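Local coordinates for protein periplasmic beta-glucosidase (PDB 6R5T) that probably hydrolyses terminal, non-reducing beta-D-glucosyl residues to release beta-D-glucose, as a periplasmic glycoside hydrolase of family 3, at residues L37-D40 against I41-G44; A233-W236 against L237-L241; A401-P404 against R405-V408; M459-E462 against A463-T466. The protein carries 1 engineered substitution. One frame throughout, in Å; residues are numbered along the deposited sequence.

How the contacts relate
Contacts 1 and 2 belong to helices of the N-terminal TIM barrel-like domain, contacts 3 and 4 to the C-terminal domain of this family 3 hydrolase. None touches another; even contacts 1 and 3 stay about 18 Å apart at their nearest atoms. All four are partly buried, none wholly core: each turns some residues inward and leaves at least one exposed. Contact 4 is farthest from the chain centre, about 37 Å from it centre to centre. The chemistry follows the place in the helix: 233-241 opens one with an asparagine cap and a pi-type turn, 459-466 is the middle of a regular one, and 37-44 closes one with a Schellman motif. Contact 3, in a loop, has a short 3-10 turn and a water bridge.

Contact 1: L37-D40 against I41-G44; sequences LMAD and IRAG
The guanidinium of R42 lies back over the preceding turn of the helix, with one face over M38 O and A39 CA, both toward the rim of the group. R42 NH2 comes within 3.6 Å of A39 CB, while R42 NH1 stands 3.7 Å from M38 CB. A bend at chi3 (-68°) folds the arginine this way instead of letting it run out from the helix, and NH1 then finds a hydrogen-bond partner in Q64. On another side, L37 meets I41 one turn later: L37 CD2 and I41 CD1 are 3.3 Å apart, tighter than normal carbon contact. M38 lies alongside I41, pointing the same way, and its bent chain brings M38 CE to 3.8 Å from the same I41 CD1.

Regular bonds run from I41 N to L37 O and from R42 N to M38 O. The pattern then weakens: A43 N is shared by weak bonds to A39 O and D40 O, and G44 turns to positive phi (78°), its N bonding to I41 O at 3.0 Å. This Schellman motif ends the helix. D40 reaches out to a salt bridge with R24. Helix 34-42 is the crossover between parallel barrel strands 24-26 and 48-50, and its M38 and I41 pack on M61 and Q64 of helix 55-65.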
ATOM      1  N   LEU A  37     -23.963 -21.707 -30.061  1.00 25.64           N
ATOM      2  CA  LEU A  37     -24.570 -20.484 -29.514  1.00 25.51           C
ATOM      3  C   LEU A  37     -25.847 -20.136 -30.294  1.00 24.61           C
ATOM      4  O   LEU A  37     -26.881 -19.801 -29.686  1.00 21.08           O
ATOM      5  CB  LEU A  37     -23.523 -19.376 -29.583  1.00 28.13           C
ATOM      6  CG  LEU A  37     -23.783 -18.187 -28.680  1.00 35.42           C
ATOM      7  CD1 LEU A  37     -22.500 -17.371 -28.459  1.00 35.22           C
ATOM      8  CD2 LEU A  37     -24.873 -17.331 -29.275  1.00 43.64           C
ATOM      9  N   MET A  38     -25.803 -20.215 -31.610  1.00 24.04           N
ATOM     10  CA  MET A  38     -26.979 -19.927 -32.455  1.00 23.37           C
ATOM     11  C   MET A  38     -28.117 -20.890 -32.087  1.00 21.74           C
ATOM     12  O   MET A  38     -29.261 -20.438 -31.978  1.00 22.24           O
ATOM     13  CB  MET A  38     -26.651 -20.133 -33.934  1.00 28.30           C
ATOM     14  CG  MET A  38     -25.395 -19.486 -34.411  1.00 39.40           C
ATOM     15  SD  MET A  38     -25.773 -18.014 -35.320  1.00 51.45           S
ATOM     16  CE  MET A  38     -26.313 -17.094 -33.897  1.00 45.16           C
ATOM     17  N   ALA A  39     -27.835 -22.159 -31.842  1.00 22.64           N
ATOM     18  CA  ALA A  39     -28.878 -23.150 -31.472  1.00 23.77           C
ATOM     19  C   ALA A  39     -29.447 -22.760 -30.111  1.00 22.21           C
ATOM     20  O   ALA A  39     -30.654 -22.839 -29.911  1.00 22.82           O
ATOM     21  CB  ALA A  39     -28.319 -24.546 -31.437  1.00 25.10           C
ATOM     22  N   ASP A  40     -28.594 -22.286 -29.207  1.00 20.72           N
ATOM     23  CA  ASP A  40     -29.071 -21.886 -27.866  1.00 20.56           C
ATOM     24  C   ASP A  40     -29.948 -20.655 -27.982  1.00 18.35           C
ATOM     25  O   ASP A  40     -30.944 -20.569 -27.237  1.00 19.35           O
ATOM     26  CB  ASP A  40     -27.916 -21.669 -26.887  1.00 23.38           C
ATOM     27  CG  ASP A  40     -27.374 -22.947 -26.276  1.00 30.75           C
ATOM     28  OD1 ASP A  40     -27.886 -24.041 -26.599  1.00 34.05           O
ATOM     29  OD2 ASP A  40     -26.421 -22.842 -25.479  1.00 35.68           O
ATOM     30  N   ILE A  41     -29.627 -19.706 -28.847  1.00 19.63           N
ATOM     31  CA  ILE A  41     -30.496 -18.517 -29.044  1.00 18.95           C
ATOM     32  C   ILE A  41     -31.869 -18.991 -29.549  1.00 21.92           C
ATOM     33  O   ILE A  41     -32.888 -18.519 -29.027  1.00 20.03           O
ATOM     34  CB  ILE A  41     -29.872 -17.501 -29.995  1.00 19.73           C
ATOM     35  CG1 ILE A  41     -28.554 -16.939 -29.439  1.00 18.61           C
ATOM     36  CG2 ILE A  41     -30.889 -16.437 -30.350  1.00 19.84           C
ATOM     37  CD1 ILE A  41     -27.735 -16.237 -30.510  1.00 20.57           C
ATOM     38  N   ARG A  42     -31.890 -19.925 -30.496  1.00 22.46           N
ATOM     39  CA  ARG A  42     -33.172 -20.392 -31.087  1.00 23.28           C
ATOM     40  C   ARG A  42     -34.000 -21.044 -29.985  1.00 22.83           C
ATOM     41  O   ARG A  42     -35.220 -21.002 -30.090  1.00 25.47           O
ATOM     42  CB  ARG A  42     -32.917 -21.366 -32.241  1.00 23.43           C
ATOM     43  CG  ARG A  42     -32.312 -20.734 -33.494  1.00 24.07           C
ATOM     44  CD  ARG A  42     -32.332 -21.697 -34.705  1.00 25.40           C
ATOM     45  NE  ARG A  42     -31.442 -22.840 -34.557  1.00 23.67           N
ATOM     46  CZ  ARG A  42     -30.162 -22.862 -34.945  1.00 25.26           C
ATOM     47  NH1 ARG A  42     -29.590 -21.794 -35.470  1.00 26.75           N
ATOM     48  NH2 ARG A  42     -29.432 -23.946 -34.759  1.00 28.98           N
ATOM     49  N   ALA A  43     -33.363 -21.642 -28.973  1.00 21.42           N
ATOM     50  CA  ALA A  43     -34.001 -22.374 -27.861  1.00 22.76           C
ATOM     51  C   ALA A  43     -34.432 -21.433 -26.725  1.00 22.77           C
ATOM     52  O   ALA A  43     -34.965 -21.920 -25.749  1.00 24.00           O
ATOM     53  CB  ALA A  43     -33.034 -23.415 -27.378  1.00 21.48           C
ATOM     54  N   GLY A  44     -34.163 -20.133 -26.809  1.00 20.48           N
ATOM     55  CA  GLY A  44     -34.497 -19.184 -25.723  1.00 21.43           C
ATOM     56  C   GLY A  44     -33.511 -19.254 -24.556  1.00 21.19           C
ATOM     57  O   GLY A  44     -33.843 -18.780 -23.452  1.00 23.33           O
TER

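Contact 2: A233-W236 against L237-L241; sequences ANRW and LLTDL
R235 O takes two backbone donors, T239 N at 2.9 Å and D240 N at 3.1 Å. The second, lying in the carbonyl plane, is one residue farther along than an alpha helix would use. This is a pi-type turn, set in the first turns of helix 235-245, which lies in the chain between barrel strands 218-221 and 251-253, after the short strands 225-226 and 229-230, in the TIM barrel-like N-terminal domain. The next carbonyl keeps the wider spacing: W236 O receives L241 N at 2.8 Å, nearly straight on.

The start of the helix is N-capped by N234. With CG opposite the backbone N (chi1 -162°), its side chain turns back over the helix end, and N234 OD1 accepts from L237 N at 2.9 Å. The donor sits above the plane of the amide, so the bond does not follow a lone pair. N234 O meanwhile accepts from L238 N, which leaves both oxygens of the asparagine engaged with the first turn; its ND2 makes a weak bond to V229 O.

Outside, the extended R235 chain crosses T239, whose CG2 sits over one face of the guanidinium. Both side chains also find carbonyl partners at the end of helix 271-281: R235 NH1 bonds Q280 O and T239 OG1 bonds A281 O. The W236 indole slants past L237 and D240, and its side chain touches M200 and F201 of helix 197-204. Its plane is nearly perpendicular to the D240 carboxylate, 80° apart, with W236 CD1 4.0 Å from D240 CB.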
ATOM      1  N   ALA A 233     -20.244 -11.784  -4.444  1.00 13.78           N
ATOM      2  CA  ALA A 233     -21.031 -12.448  -3.375  1.00 15.51           C
ATOM      3  C   ALA A 233     -21.414 -11.482  -2.264  1.00 14.07           C
ATOM      4  O   ALA A 233     -21.722 -11.951  -1.154  1.00 16.20           O
ATOM      5  CB  ALA A 233     -20.252 -13.585  -2.793  1.00 16.42           C
ATOM      6  N   ASN A 234     -21.349 -10.190  -2.516  1.00 13.95           N
ATOM      7  CA  ASN A 234     -21.419  -9.168  -1.452  1.00 13.69           C
ATOM      8  C   ASN A 234     -22.816  -8.566  -1.414  1.00 14.45           C
ATOM      9  O   ASN A 234     -23.099  -7.606  -2.158  1.00 14.55           O
ATOM     10  CB  ASN A 234     -20.319  -8.137  -1.677  1.00 12.75           C
ATOM     11  CG  ASN A 234     -20.060  -7.348  -0.425  1.00 15.75           C
ATOM     12  OD1 ASN A 234     -21.019  -6.882   0.209  1.00 15.21           O
ATOM     13  ND2 ASN A 234     -18.779  -7.133  -0.121  1.00 16.40           N
ATOM     14  N   ARG A 235     -23.702  -9.154  -0.606  1.00 16.00           N
ATOM     15  CA  ARG A 235     -25.098  -8.687  -0.555  1.00 15.77           C
ATOM     16  C   ARG A 235     -25.184  -7.266   0.022  1.00 15.32           C
ATOM     17  O   ARG A 235     -26.030  -6.473  -0.422  1.00 15.71           O
ATOM     18  CB  ARG A 235     -25.943  -9.665   0.248  1.00 18.68           C
ATOM     19  CG  ARG A 235     -27.436  -9.385   0.155  1.00 22.82           C
ATOM     20  CD  ARG A 235     -28.237 -10.490   0.835  1.00 28.43           C
ATOM     21  NE  ARG A 235     -29.544  -9.924   1.119  1.00 32.70           N
ATOM     22  CZ  ARG A 235     -30.569  -9.890   0.294  1.00 43.00           C
ATOM     23  NH1 ARG A 235     -30.505 -10.492  -0.891  1.00 47.66           N
ATOM     24  NH2 ARG A 235     -31.679  -9.277   0.687  1.00 40.16           N
ATOM     25  N   TRP A 236     -24.274  -6.914   0.914  1.00 14.85           N
ATOM     26  CA  TRP A 236     -24.240  -5.550   1.457  1.00 17.18           C
ATOM     27  C   TRP A 236     -24.028  -4.590   0.281  1.00 16.28           C
ATOM     28  O   TRP A 236     -24.727  -3.571   0.118  1.00 17.08           O
ATOM     29  CB  TRP A 236     -23.176  -5.447   2.553  1.00 19.37           C
ATOM     30  CG  TRP A 236     -22.964  -4.022   2.893  1.00 22.52           C
ATOM     31  CD1 TRP A 236     -23.810  -3.254   3.655  1.00 25.96           C
ATOM     32  CD2 TRP A 236     -21.961  -3.145   2.346  1.00 23.97           C
ATOM     33  NE1 TRP A 236     -23.368  -1.956   3.650  1.00 30.73           N
ATOM     34  CE2 TRP A 236     -22.242  -1.866   2.861  1.00 26.22           C
ATOM     35  CE3 TRP A 236     -20.849  -3.319   1.514  1.00 24.24           C
ATOM     36  CZ2 TRP A 236     -21.434  -0.774   2.553  1.00 31.79           C
ATOM     37  CZ3 TRP A 236     -20.052  -2.236   1.215  1.00 25.90           C
ATOM     38  CH2 TRP A 236     -20.362  -0.977   1.709  1.00 27.41           C
ATOM     39  N   LEU A 237     -23.037  -4.882  -0.549  1.00 13.81           N
ATOM     40  CA  LEU A 237     -22.718  -3.966  -1.662  1.00 14.66           C
ATOM     41  C   LEU A 237     -23.836  -3.923  -2.702  1.00 14.31           C
ATOM     42  O   LEU A 237     -24.200  -2.810  -3.151  1.00 14.93           O
ATOM     43  CB  LEU A 237     -21.393  -4.411  -2.281  1.00 16.08           C
ATOM     44  CG  LEU A 237     -20.887  -3.552  -3.423  1.00 17.17           C
ATOM     45  CD1 LEU A 237     -20.201  -2.315  -2.911  1.00 17.61           C
ATOM     46  CD2 LEU A 237     -19.949  -4.355  -4.315  1.00 18.74           C
ATOM     47  N   LEU A 238     -24.332  -5.087  -3.138  1.00 13.82           N
ATOM     48  CA  LEU A 238     -25.127  -5.127  -4.379  1.00 14.37           C
ATOM     49  C   LEU A 238     -26.601  -4.916  -4.053  1.00 15.73           C
ATOM     50  O   LEU A 238     -27.344  -4.567  -4.961  1.00 16.98           O
ATOM     51  CB  LEU A 238     -24.917  -6.473  -5.059  1.00 14.75           C
ATOM     52  CG  LEU A 238     -23.512  -6.769  -5.522  1.00 14.85           C
ATOM     53  CD1 LEU A 238     -23.532  -8.112  -6.207  1.00 15.72           C
ATOM     54  CD2 LEU A 238     -22.992  -5.675  -6.426  1.00 14.45           C
ATOM     55  N   THR A 239     -27.004  -5.229  -2.846  1.00 15.53           N
ATOM     56  CA  THR A 239     -28.425  -5.126  -2.425  1.00 16.47           C
ATOM     57  C   THR A 239     -28.629  -3.992  -1.430  1.00 16.34           C
ATOM     58  O   THR A 239     -29.343  -3.056  -1.786  1.00 17.60           O
ATOM     59  CB  THR A 239     -28.957  -6.452  -1.880  1.00 18.85           C
ATOM     60  OG1 THR A 239     -28.887  -7.456  -2.904  1.00 21.03           O
ATOM     61  CG2 THR A 239     -30.401  -6.292  -1.472  1.00 21.79           C
ATOM     62  N   ASP A 240     -28.029  -4.060  -0.241  1.00 17.14           N
ATOM     63  CA  ASP A 240     -28.256  -3.032   0.801  1.00 18.27           C
ATOM     64  C   ASP A 240     -27.850  -1.646   0.271  1.00 17.18           C
ATOM     65  O   ASP A 240     -28.591  -0.670   0.387  1.00 20.67           O
ATOM     66  CB  ASP A 240     -27.531  -3.407   2.077  1.00 20.13           C
ATOM     67  CG  ASP A 240     -28.018  -4.715   2.687  1.00 29.84           C
ATOM     68  OD1 ASP A 240     -29.072  -5.204   2.260  1.00 35.27           O
ATOM     69  OD2 ASP A 240     -27.333  -5.250   3.560  1.00 36.81           O
ATOM     70  N   LEU A 241     -26.629  -1.530  -0.258  1.00 15.10           N
ATOM     71  CA  LEU A 241     -26.147  -0.235  -0.725  1.00 16.82           C
ATOM     72  C   LEU A 241     -26.759   0.089  -2.084  1.00 15.78           C
ATOM     73  O   LEU A 241     -27.428   1.106  -2.229  1.00 17.60           O
ATOM     74  CB  LEU A 241     -24.629  -0.288  -0.783  1.00 18.22           C
ATOM     75  CG  LEU A 241     -24.021   1.013  -1.291  1.00 18.73           C
ATOM     76  CD1 LEU A 241     -24.259   2.148  -0.303  1.00 20.52           C
ATOM     77  CD2 LEU A 241     -22.539   0.797  -1.570  1.00 20.10           C
TER

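Contact 3: A401-P404 against R405-V408; sequences AGVP and RQAV
V403 and P404 each offer their carbonyl to the N-H three residues on, Q406 N to V403 O and A407 N to P404 O, both at 2.9 Å. These two overlapping bonds make a short 3-10 turn in the loop between helices 391-394 and 410-418 of the C-terminal domain. In both, the donor stands well above the carbonyl plane, 48° out of it at V403 O and 55° at P404 O, so neither bond follows a lone pair. P404 supplies the first turn-forming residue and brings no N-H of its own; its ring touches Q391 and R392.

The side chains of V403, R405 and Q406 come together beside the turn. V403 has CG1 opposite its backbone N (chi1 180°), which puts that methyl alongside R405, with V403 CG1 3.7 Å from R405 CG, the two side chains pointing the same way. CG2 heads instead to the amide end of Q406, and both V403 CB and V403 CG2 lie 3.5 Å from Q406 OE1. The glutamine crosses the valine at a slant with its chain stretched out beyond CG, and its CG lies over one face of the R405 guanidinium, toward the rim.

Both ends of the Q406 amide are accounted for. NE2 bonds N345 O, and the backbone O of the same glutamine receives R352 NH2, which ties the turn to the chain around 345-352. Q406 OE1 accepts a hydrogen from a water 2.8 Å away, and that water accepts in turn from V403 N at 2.9 Å.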
ATOM      1  N   ALA A 401     -12.850  -1.749 -31.352  1.00 14.55           N
ATOM      2  CA  ALA A 401     -12.773  -2.124 -32.784  1.00 16.04           C
ATOM      3  C   ALA A 401     -11.800  -1.225 -33.538  1.00 14.37           C
ATOM      4  O   ALA A 401     -11.803  -1.242 -34.788  1.00 16.87           O
ATOM      5  CB  ALA A 401     -14.134  -2.089 -33.394  1.00 16.64           C
ATOM      6  N   GLY A 402     -10.963  -0.469 -32.829  1.00 14.29           N
ATOM      7  CA  GLY A 402      -9.939   0.343 -33.506  1.00 14.70           C
ATOM      8  C   GLY A 402      -9.017  -0.514 -34.340  1.00 14.65           C
ATOM      9  O   GLY A 402      -8.549  -1.592 -33.892  1.00 16.51           O
ATOM     10  N   VAL A 403      -8.670   0.026 -35.497  1.00 14.73           N
ATOM     11  CA  VAL A 403      -7.795  -0.654 -36.468  1.00 15.28           C
ATOM     12  C   VAL A 403      -6.435   0.023 -36.403  1.00 16.02           C
ATOM     13  O   VAL A 403      -6.331   1.189 -36.823  1.00 16.04           O
ATOM     14  CB  VAL A 403      -8.412  -0.515 -37.870  1.00 17.90           C
ATOM     15  CG1 VAL A 403      -7.547  -1.202 -38.888  1.00 19.68           C
ATOM     16  CG2 VAL A 403      -9.824  -1.056 -37.915  1.00 19.21           C
ATOM     17  N   PRO A 404      -5.377  -0.665 -35.957  1.00 16.10           N
ATOM     18  CA  PRO A 404      -4.064  -0.015 -35.910  1.00 16.15           C
ATOM     19  C   PRO A 404      -3.656   0.604 -37.250  1.00 18.03           C
ATOM     20  O   PRO A 404      -3.117   1.686 -37.276  1.00 16.30           O
ATOM     21  CB  PRO A 404      -3.135  -1.147 -35.472  1.00 17.43           C
ATOM     22  CG  PRO A 404      -4.014  -2.017 -34.616  1.00 17.38           C
ATOM     23  CD  PRO A 404      -5.354  -1.998 -35.334  1.00 16.37           C
ATOM     24  N   ARG A 405      -3.924  -0.072 -38.361  1.00 17.95           N
ATOM     25  CA  ARG A 405      -3.482   0.483 -39.679  1.00 20.66           C
ATOM     26  C   ARG A 405      -4.167   1.821 -39.993  1.00 17.81           C
ATOM     27  O   ARG A 405      -3.606   2.584 -40.821  1.00 19.04           O
ATOM     28  CB  ARG A 405      -3.664  -0.560 -40.793  1.00 24.29           C
ATOM     29  CG  ARG A 405      -5.004  -0.524 -41.500  1.00 37.86           C
ATOM     30  CD  ARG A 405      -5.225  -1.479 -42.675  1.00 43.79           C
ATOM     31  NE  ARG A 405      -6.675  -1.596 -42.896  1.00 46.05           N
ATOM     32  CZ  ARG A 405      -7.444  -0.641 -43.440  1.00 54.83           C
ATOM     33  NH1 ARG A 405      -6.915   0.492 -43.890  1.00 50.50           N
ATOM     34  NH2 ARG A 405      -8.748  -0.839 -43.568  1.00 63.01           N
ATOM     35  N   GLN A 406      -5.245   2.209 -39.309  1.00 14.98           N
ATOM     36  CA  GLN A 406      -5.921   3.484 -39.556  1.00 15.32           C
ATOM     37  C   GLN A 406      -5.331   4.582 -38.667  1.00 14.80           C
ATOM     38  O   GLN A 406      -5.737   5.720 -38.834  1.00 16.13           O
ATOM     39  CB  GLN A 406      -7.428   3.343 -39.348  1.00 17.67           C
ATOM     40  CG  GLN A 406      -8.074   2.501 -40.440  1.00 18.13           C
ATOM     41  CD  GLN A 406      -9.563   2.347 -40.274  1.00 20.18           C
ATOM     42  OE1 GLN A 406     -10.115   2.199 -39.170  1.00 18.76           O
ATOM     43  NE2 GLN A 406     -10.252   2.471 -41.398  1.00 21.10           N
ATOM     44  N   ALA A 407      -4.470   4.206 -37.713  1.00 14.59           N
ATOM     45  CA  ALA A 407      -3.957   5.180 -36.721  1.00 14.04           C
ATOM     46  C   ALA A 407      -2.791   6.007 -37.284  1.00 14.80           C
ATOM     47  O   ALA A 407      -1.983   5.516 -38.095  1.00 16.16           O
ATOM     48  CB  ALA A 407      -3.576   4.464 -35.456  1.00 14.28           C
ATOM     49  N   VAL A 408      -2.680   7.238 -36.784  1.00 13.66           N
ATOM     50  CA  VAL A 408      -1.587   8.159 -37.164  1.00 14.79           C
ATOM     51  C   VAL A 408      -0.475   8.060 -36.119  1.00 14.50           C
ATOM     52  O   VAL A 408      -0.708   8.494 -34.964  1.00 15.74           O
ATOM     53  CB  VAL A 408      -2.099   9.587 -37.322  1.00 14.99           C
ATOM     54  CG1 VAL A 408      -0.970  10.508 -37.770  1.00 15.77           C
ATOM     55  CG2 VAL A 408      -3.300   9.681 -38.243  1.00 14.87           C
TER
HETATM   56  O   HOH W   1      -9.742   2.528 -36.458  1.00 16.48           O

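Contact 4: M459-E462 against A463-T466; sequences MLEE and ALRT
E462 O collects two donors from T466: the backbone N at 3.0 Å and the hydroxyl OG1 at 2.8 Å. The threonine swings OG1 in beside its own backbone N (chi1 -56°), back against the helix, and the hydroxyl approaches from 36° above the carbonyl plane while the N-H comes in closer to it. The hydroxyl thus spends its hydrogen on its own helix, while the side chain still packs against the strands beneath. The other main-chain bonds are ordinary alpha-helical ones: A463 N to M459 O, L464 N to L460 O, and R465 N to E461 O, the straightest of the set at 167°.

The helix, 456-468, flanks the six-stranded mixed sheet of the C-terminal domain and precedes its strand 472-478. T466 touches A382, L425 and A427 on strands 380-384 and 423-427, and A463 reaches I384. Toward helix 497-508, L460 and A463 meet L502 while L464 meets A505.

The charged side chains make looser contacts. R465 bends at chi3 to cross E462 obliquely, so that R465 NH2 comes to 3.5 Å from E462 CG. R465 NH2 remains 4.3 Å from E462 OE1, beyond a salt bridge; E462 OE2 is paired instead with R454. E461 bends at chi2, and E461 OE1 comes to 3.8 Å from L464 CD1.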
ATOM      1  N   MET A 459      21.393  -0.822 -32.566  1.00 23.11           N
ATOM      2  CA  MET A 459      20.253   0.125 -32.609  1.00 20.30           C
ATOM      3  C   MET A 459      20.680   1.486 -32.045  1.00 19.08           C
ATOM      4  O   MET A 459      20.321   2.523 -32.634  1.00 18.70           O
ATOM      5  CB  MET A 459      19.069  -0.423 -31.822  1.00 23.65           C
ATOM      6  CG  MET A 459      18.345  -1.483 -32.611  1.00 25.09           C
ATOM      7  SD  MET A 459      16.829  -2.082 -31.704  1.00 26.36           S
ATOM      8  CE  MET A 459      17.463  -3.301 -30.602  1.00 31.86           C
ATOM      9  N   LEU A 460      21.420   1.466 -30.966  1.00 18.90           N
ATOM     10  CA  LEU A 460      21.916   2.721 -30.342  1.00 20.17           C
ATOM     11  C   LEU A 460      22.848   3.443 -31.309  1.00 20.28           C
ATOM     12  O   LEU A 460      22.709   4.637 -31.451  1.00 18.97           O
ATOM     13  CB  LEU A 460      22.615   2.438 -29.021  1.00 22.38           C
ATOM     14  CG  LEU A 460      21.742   2.111 -27.830  1.00 27.79           C
ATOM     15  CD1 LEU A 460      22.599   1.609 -26.666  1.00 29.73           C
ATOM     16  CD2 LEU A 460      20.960   3.331 -27.407  1.00 28.25           C
ATOM     17  N   GLU A 461      23.774   2.742 -31.967  1.00 20.80           N
ATOM     18  CA  GLU A 461      24.745   3.434 -32.856  1.00 23.73           C
ATOM     19  C   GLU A 461      24.003   4.027 -34.046  1.00 20.85           C
ATOM     20  O   GLU A 461      24.287   5.138 -34.433  1.00 20.40           O
ATOM     21  CB  GLU A 461      25.856   2.482 -33.305  1.00 30.95           C
ATOM     22  CG  GLU A 461      26.794   2.084 -32.192  1.00 38.09           C
ATOM     23  CD  GLU A 461      27.938   3.059 -31.891  1.00 53.76           C
ATOM     24  OE1 GLU A 461      27.658   4.267 -31.628  1.00 43.93           O
ATOM     25  OE2 GLU A 461      29.132   2.608 -31.921  1.00 65.35           O
ATOM     26  N   GLU A 462      22.972   3.354 -34.560  1.00 18.53           N
ATOM     27  CA  GLU A 462      22.149   3.909 -35.651  1.00 21.08           C
ATOM     28  C   GLU A 462      21.452   5.189 -35.180  1.00 18.11           C
ATOM     29  O   GLU A 462      21.447   6.201 -35.868  1.00 19.02           O
ATOM     30  CB  GLU A 462      21.152   2.866 -36.135  1.00 22.16           C
ATOM     31  CG  GLU A 462      20.372   3.414 -37.283  1.00 25.49           C
ATOM     32  CD  GLU A 462      19.182   2.597 -37.754  1.00 35.88           C
ATOM     33  OE1 GLU A 462      19.006   2.509 -39.006  1.00 43.70           O
ATOM     34  OE2 GLU A 462      18.444   2.070 -36.890  1.00 30.16           O
ATOM     35  N   ALA A 463      20.868   5.148 -33.995  1.00 17.69           N
ATOM     36  CA  ALA A 463      20.174   6.330 -33.460  1.00 17.88           C
ATOM     37  C   ALA A 463      21.172   7.476 -33.240  1.00 15.58           C
ATOM     38  O   ALA A 463      20.807   8.618 -33.498  1.00 16.57           O
ATOM     39  CB  ALA A 463      19.521   5.968 -32.149  1.00 19.66           C
ATOM     40  N   LEU A 464      22.373   7.183 -32.758  1.00 16.99           N
ATOM     41  CA  LEU A 464      23.371   8.265 -32.512  1.00 19.17           C
ATOM     42  C   LEU A 464      23.803   8.855 -33.859  1.00 20.83           C
ATOM     43  O   LEU A 464      23.859  10.065 -33.943  1.00 18.72           O
ATOM     44  CB  LEU A 464      24.559   7.740 -31.744  1.00 20.61           C
ATOM     45  CG  LEU A 464      24.312   7.329 -30.304  1.00 21.90           C
ATOM     46  CD1 LEU A 464      25.575   6.815 -29.656  1.00 25.12           C
ATOM     47  CD2 LEU A 464      23.746   8.511 -29.528  1.00 24.81           C
ATOM     48  N   ARG A 465      23.999   8.037 -34.909  1.00 21.28           N
ATOM     49  CA  ARG A 465      24.279   8.622 -36.238  1.00 21.04           C
ATOM     50  C   ARG A 465      23.159   9.528 -36.707  1.00 20.55           C
ATOM     51  O   ARG A 465      23.433  10.544 -37.321  1.00 22.08           O
ATOM     52  CB  ARG A 465      24.423   7.541 -37.326  1.00 23.45           C
ATOM     53  CG  ARG A 465      25.683   6.741 -37.173  1.00 26.84           C
ATOM     54  CD  ARG A 465      25.901   5.827 -38.363  1.00 26.41           C
ATOM     55  NE  ARG A 465      24.918   4.765 -38.470  1.00 26.04           N
ATOM     56  CZ  ARG A 465      23.988   4.695 -39.407  1.00 27.73           C
ATOM     57  NH1 ARG A 465      23.871   5.643 -40.322  1.00 31.63           N
ATOM     58  NH2 ARG A 465      23.154   3.668 -39.437  1.00 33.24           N
ATOM     59  N   THR A 466      21.897   9.112 -36.504  1.00 16.82           N
ATOM     60  CA  THR A 466      20.736   9.886 -36.933  1.00 18.08           C
ATOM     61  C   THR A 466      20.717  11.200 -36.151  1.00 17.44           C
ATOM     62  O   THR A 466      20.548  12.245 -36.757  1.00 18.85           O
ATOM     63  CB  THR A 466      19.494   9.006 -36.720  1.00 18.71           C
ATOM     64  OG1 THR A 466      19.736   7.814 -37.458  1.00 22.57           O
ATOM     65  CG2 THR A 466      18.228   9.686 -37.151  1.00 21.15           C
TER